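Long-range contact in blood group a-and b-cleaving endo-beta-galactosidase (Streptococcus pneumoniae, PDB 2YGL), which probably binds host blood-group carbohydrate antigens through two tandem CBM51 modules that accompany a family 98 glycoside hydrolase: residues L182-L195 with D341-N353. Sequence-based numbering, arbitrary orientation.
Sequences LNKGINGGVYLSDL and DELVLGGALFMAN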
loop_
_atom_site.group_PDB
_atom_site.type_symbol
_atom_site.label_atom_id
_atom_site.label_comp_id
_atom_site.label_asym_id
_atom_site.label_seq_id
_atom_site.Cartn_x
_atom_site.Cartn_y
_atom_site.Cartn_z
ATOM N N LEU A 182 -9.913 -5.369 -11.237
ATOM C CA LEU A 182 -9.635 -6.642 -11.900
ATOM C C LEU A 182 -10.098 -6.640 -13.357
ATOM O O LEU A 182 -9.534 -7.352 -14.189
ATOM C CB LEU A 182 -10.241 -7.822 -11.121
ATOM C CG LEU A 182 -9.757 -8.046 -9.679
ATOM C CD1 LEU A 182 -10.295 -9.355 -9.116
ATOM C CD2 LEU A 182 -8.231 -8.008 -9.568
ATOM N N ASN A 183 -11.110 -5.824 -13.657
ATOM C CA ASN A 183 -11.598 -5.640 -15.026
ATOM C C ASN A 183 -10.700 -4.746 -15.884
ATOM O O ASN A 183 -10.592 -4.950 -17.095
ATOM C CB ASN A 183 -13.031 -5.097 -15.025
ATOM C CG ASN A 183 -14.063 -6.159 -14.674
ATOM O OD1 ASN A 183 -15.093 -5.864 -14.064
ATOM N ND2 ASN A 183 -13.788 -7.399 -15.056
ATOM N N LYS A 184 -10.070 -3.755 -15.258
ATOM C CA LYS A 184 -9.126 -2.879 -15.955
ATOM C C LYS A 184 -7.773 -3.567 -16.120
ATOM O O LYS A 184 -7.157 -3.491 -17.186
ATOM C CB LYS A 184 -8.951 -1.553 -15.208
ATOM C CG LYS A 184 -8.101 -0.525 -15.967
ATOM C CD LYS A 184 -7.329 0.392 -15.029
ATOM C CE LYS A 184 -8.191 1.533 -14.507
ATOM N NZ LYS A 184 -7.402 2.449 -13.633
ATOM N N GLY A 185 -7.323 -4.239 -15.061
ATOM C CA GLY A 185 -6.018 -4.893 -15.049
ATOM C C GLY A 185 -5.078 -4.295 -14.019
ATOM O O GLY A 185 -5.192 -3.122 -13.671
ATOM N N ILE A 186 -4.157 -5.116 -13.523
ATOM C CA ILE A 186 -3.123 -4.669 -12.592
ATOM C C ILE A 186 -1.756 -4.918 -13.227
ATOM O O ILE A 186 -1.502 -6.005 -13.755
ATOM C CB ILE A 186 -3.203 -5.416 -11.226
ATOM C CG1 ILE A 186 -4.617 -5.338 -10.635
ATOM C CG2 ILE A 186 -2.166 -4.867 -10.236
ATOM C CD1 ILE A 186 -4.840 -6.234 -9.425
ATOM N N ASN A 187 -0.889 -3.906 -13.188
ATOM C CA ASN A 187 0.501 -4.057 -13.626
ATOM C C ASN A 187 1.191 -5.177 -12.858
ATOM O O ASN A 187 1.213 -5.172 -11.628
ATOM C CB ASN A 187 1.283 -2.749 -13.440
ATOM C CG ASN A 187 0.917 -1.687 -14.463
ATOM O OD1 ASN A 187 0.195 -1.945 -15.434
ATOM N ND2 ASN A 187 1.424 -0.476 -14.254
ATOM N N GLY A 188 1.735 -6.141 -13.594
ATOM C CA GLY A 188 2.404 -7.294 -12.991
ATOM C C GLY A 188 1.461 -8.445 -12.689
ATOM O O GLY A 188 1.889 -9.497 -12.205
ATOM N N GLY A 189 0.176 -8.240 -12.967
ATOM C CA GLY A 189 -0.831 -9.285 -12.809
ATOM C C GLY A 189 -0.985 -10.087 -14.085
ATOM O O GLY A 189 -1.090 -9.519 -15.174
ATOM N N VAL A 190 -0.981 -11.410 -13.955
ATOM C CA VAL A 190 -1.218 -12.298 -15.085
ATOM C C VAL A 190 -2.492 -13.098 -14.815
ATOM O O VAL A 190 -2.578 -13.825 -13.819
ATOM C CB VAL A 190 -0.012 -13.237 -15.342
ATOM C CG1 VAL A 190 -0.356 -14.319 -16.361
ATOM C CG2 VAL A 190 1.198 -12.435 -15.813
ATOM N N TYR A 191 -3.481 -12.939 -15.696
ATOM C CA TYR A 191 -4.749 -13.658 -15.583
ATOM C C TYR A 191 -4.551 -15.155 -15.787
ATOM O O TYR A 191 -3.858 -15.579 -16.717
ATOM C CB TYR A 191 -5.774 -13.130 -16.592
ATOM C CG TYR A 191 -6.194 -11.704 -16.348
ATOM C CD1 TYR A 191 -7.037 -11.382 -15.287
ATOM C CD2 TYR A 191 -5.750 -10.676 -17.178
ATOM C CE1 TYR A 191 -7.426 -10.072 -15.054
ATOM C CE2 TYR A 191 -6.135 -9.359 -16.956
ATOM C CZ TYR A 191 -6.973 -9.067 -15.893
ATOM O OH TYR A 191 -7.363 -7.773 -15.661
ATOM N N LEU A 192 -5.165 -15.947 -14.913
ATOM C CA LEU A 192 -5.066 -17.406 -14.993
ATOM C C LEU A 192 -5.578 -17.949 -16.326
ATOM O O LEU A 192 -4.985 -18.870 -16.893
ATOM C CB LEU A 192 -5.783 -18.070 -13.815
ATOM C CG LEU A 192 -4.947 -18.318 -12.555
ATOM C CD1 LEU A 192 -4.527 -17.023 -11.861
ATOM C CD2 LEU A 192 -5.713 -19.200 -11.590
ATOM N N SER A 193 -6.655 -17.351 -16.831
ATOM C CA SER A 193 -7.236 -17.730 -18.124
ATOM C C SER A 193 -6.323 -17.439 -19.325
ATOM O O SER A 193 -6.618 -17.856 -20.446
ATOM C CB SER A 193 -8.598 -17.059 -18.317
ATOM O OG SER A 193 -8.485 -15.647 -18.259
ATOM N N ASP A 194 -5.225 -16.725 -19.090
ATOM C CA ASP A 194 -4.216 -16.502 -20.125
ATOM C C ASP A 194 -3.080 -17.525 -20.039
ATOM O O ASP A 194 -2.103 -17.439 -20.783
ATOM C CB ASP A 194 -3.663 -15.076 -20.043
ATOM C CG ASP A 194 -4.661 -14.030 -20.501
ATOM O OD1 ASP A 194 -5.646 -14.389 -21.187
ATOM O OD2 ASP A 194 -4.456 -12.841 -20.176
ATOM N N LEU A 195 -3.227 -18.497 -19.141
ATOM C CA LEU A 195 -2.206 -19.520 -18.916
ATOM C C LEU A 195 -2.700 -20.926 -19.260
ATOM O O LEU A 195 -3.907 -21.176 -19.324
ATOM C CB LEU A 195 -1.735 -19.485 -17.458
ATOM C CG LEU A 195 -1.176 -18.177 -16.888
ATOM C CD1 LEU A 195 -1.054 -18.283 -15.373
ATOM C CD2 LEU A 195 0.165 -17.826 -17.514
ATOM N N ASP A 341 -23.977 -25.606 -9.189
ATOM C CA ASP A 341 -22.572 -25.962 -8.977
ATOM C C ASP A 341 -21.635 -25.283 -9.985
ATOM O O ASP A 341 -20.469 -25.661 -10.119
ATOM C CB ASP A 341 -22.384 -27.489 -8.987
ATOM C CG ASP A 341 -23.028 -28.163 -10.192
ATOM O OD1 ASP A 341 -23.292 -27.491 -11.212
ATOM O OD2 ASP A 341 -23.266 -29.386 -10.121
ATOM N N GLU A 342 -22.157 -24.268 -10.674
ATOM C CA GLU A 342 -21.412 -23.526 -11.690
ATOM C C GLU A 342 -20.536 -22.460 -11.036
ATOM O O GLU A 342 -20.834 -21.262 -11.107
ATOM C CB GLU A 342 -22.378 -22.880 -12.691
ATOM C CG GLU A 342 -23.191 -23.863 -13.533
ATOM C CD GLU A 342 -22.502 -24.249 -14.836
ATOM O OE1 GLU A 342 -21.892 -23.372 -15.486
ATOM O OE2 GLU A 342 -22.586 -25.432 -15.220
ATOM N N LEU A 343 -19.457 -22.902 -10.396
ATOM C CA LEU A 343 -18.541 -22.000 -9.706
ATOM C C LEU A 343 -17.675 -21.255 -10.717
ATOM O O LEU A 343 -17.112 -21.854 -11.630
ATOM C CB LEU A 343 -17.674 -22.774 -8.697
ATOM C CG LEU A 343 -16.820 -21.996 -7.686
ATOM C CD1 LEU A 343 -16.615 -22.789 -6.402
ATOM C CD2 LEU A 343 -15.468 -21.595 -8.274
ATOM N N VAL A 344 -17.585 -19.940 -10.544
ATOM C CA VAL A 344 -16.736 -19.111 -11.393
ATOM C C VAL A 344 -15.728 -18.306 -10.572
ATOM O O VAL A 344 -16.012 -17.884 -9.446
ATOM C CB VAL A 344 -17.555 -18.165 -12.326
ATOM C CG1 VAL A 344 -18.250 -18.957 -13.424
ATOM C CG2 VAL A 344 -18.562 -17.343 -11.536
ATOM N N LEU A 345 -14.548 -18.113 -11.146
ATOM C CA LEU A 345 -13.512 -17.295 -10.538
ATOM C C LEU A 345 -13.392 -16.006 -11.350
ATOM O O LEU A 345 -12.846 -16.008 -12.451
ATOM C CB LEU A 345 -12.184 -18.060 -10.492
ATOM C CG LEU A 345 -12.195 -19.478 -9.897
ATOM C CD1 LEU A 345 -10.848 -20.147 -10.074
ATOM C CD2 LEU A 345 -12.580 -19.466 -8.428
ATOM N N GLY A 346 -13.930 -14.918 -10.806
ATOM C CA GLY A 346 -13.966 -13.634 -11.500
ATOM C C GLY A 346 -12.695 -12.822 -11.339
ATOM O O GLY A 346 -12.331 -12.437 -10.225
ATOM N N GLY A 347 -12.022 -12.570 -12.459
ATOM C CA GLY A 347 -10.817 -11.739 -12.482
ATOM C C GLY A 347 -9.558 -12.441 -12.003
ATOM O O GLY A 347 -8.557 -11.784 -11.715
ATOM N N ALA A 348 -9.609 -13.775 -11.936
ATOM C CA ALA A 348 -8.529 -14.593 -11.368
ATOM C C ALA A 348 -7.163 -14.284 -11.972
ATOM O O ALA A 348 -6.968 -14.410 -13.183
ATOM C CB ALA A 348 -8.849 -16.074 -11.511
ATOM N N LEU A 349 -6.225 -13.881 -11.117
ATOM C CA LEU A 349 -4.879 -13.517 -11.562
ATOM C C LEU A 349 -3.775 -13.884 -10.559
ATOM O O LEU A 349 -4.042 -14.109 -9.374
ATOM C CB LEU A 349 -4.816 -12.027 -11.943
ATOM C CG LEU A 349 -5.036 -10.925 -10.901
ATOM C CD1 LEU A 349 -3.771 -10.677 -10.079
ATOM C CD2 LEU A 349 -5.464 -9.638 -11.597
ATOM N N PHE A 350 -2.545 -13.952 -11.065
ATOM C CA PHE A 350 -1.347 -14.166 -10.257
ATOM C C PHE A 350 -0.494 -12.900 -10.214
ATOM O O PHE A 350 -0.448 -12.142 -11.185
ATOM C CB PHE A 350 -0.491 -15.294 -10.849
ATOM C CG PHE A 350 -0.994 -16.685 -10.565
ATOM C CD1 PHE A 350 -1.472 -17.040 -9.306
ATOM C CD2 PHE A 350 -0.939 -17.663 -11.557
ATOM C CE1 PHE A 350 -1.917 -18.336 -9.050
ATOM C CE2 PHE A 350 -1.379 -18.960 -11.310
ATOM C CZ PHE A 350 -1.868 -19.298 -10.055
ATOM N N MET A 351 0.186 -12.681 -9.089
ATOM C CA MET A 351 1.190 -11.622 -8.972
ATOM C C MET A 351 2.577 -12.233 -8.764
ATOM O O MET A 351 2.713 -13.272 -8.116
ATOM C CB MET A 351 0.874 -10.679 -7.805
ATOM C CG MET A 351 -0.475 -9.957 -7.874
ATOM S SD MET A 351 -0.562 -8.640 -9.108
ATOM C CE MET A 351 0.683 -7.496 -8.502
ATOM N N ALA A 352 3.599 -11.583 -9.318
ATOM C CA ALA A 352 4.990 -11.979 -9.090
ATOM C C ALA A 352 5.778 -10.838 -8.448
ATOM O O ALA A 352 5.992 -9.789 -9.061
ATOM C CB ALA A 352 5.650 -12.432 -10.390
ATOM N N ASN A 353 6.203 -11.053 -7.208
ATOM C CA ASN A 353 6.903 -10.035 -6.430
ATOM C C ASN A 353 8.315 -10.480 -6.066
ATOM O O ASN A 353 9.230 -9.661 -5.971
ATOM C CB ASN A 353 6.099 -9.704 -5.168
ATOM C CG ASN A 353 6.727 -8.600 -4.338
ATOM O OD1 ASN A 353 7.081 -8.810 -3.175
ATOM N ND2 ASN A 353 6.869 -7.419 -4.929
HETATM O O HOH W 1 -8.432 -15.512 -15.173
#
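Val-190 and Phe-350 form the hydrogen-bonded pair that ties strand 189-191 antiparallel to the C-terminal part of strand 343-352. Phe-350 N reaches Val-190 O at 2.8 Å, and Val-190 N returns a nearly straight bond (166°) to Phe-350 O. Two residues further along each strand, Leu-192 N bonds Ala-348 O at 2.9 Å from above the carbonyl plane; water 1 donates to the same oxygen and accepts from Ser-193 N, linking the 3-10 turn 192-194 to the strand.

On the Phe-350 side, Leu-192 sets CD1 over the centre of the aromatic ring, 3.6 Å from its centroid and 9° off the normal, a CH-pi contact, while Leu-195 CD1 meets the ring edge. Leu-330 and Leu-243 also touch Leu-192, and Ile-328 of strand 327-334 packs on Phe-350.

Leu-349 holds the other face. With CG between the backbone N and carbonyl carbon (chi1 64°), its branched end is turned so that CD2 meets Leu-182 CD2 at 3.8 Å, Tyr-191 CE1 and Ile-186 CD1. Beyond it, bends at chi2 and chi3 fold Met-351 back, bringing SD to 3.8 Å from Gly-189 CA. Tyr-191 OH donates to Leu-182 O at 2.7 Å, fastening the end of helix 179-184 to the strand.

Short backbone bonds thus fix the register, while mainly apolar contacts on the Phe-350 and Leu-349 sides and the tyrosine hydroxyl tie the entry into the second CBM51 beta-sandwich to its last strand.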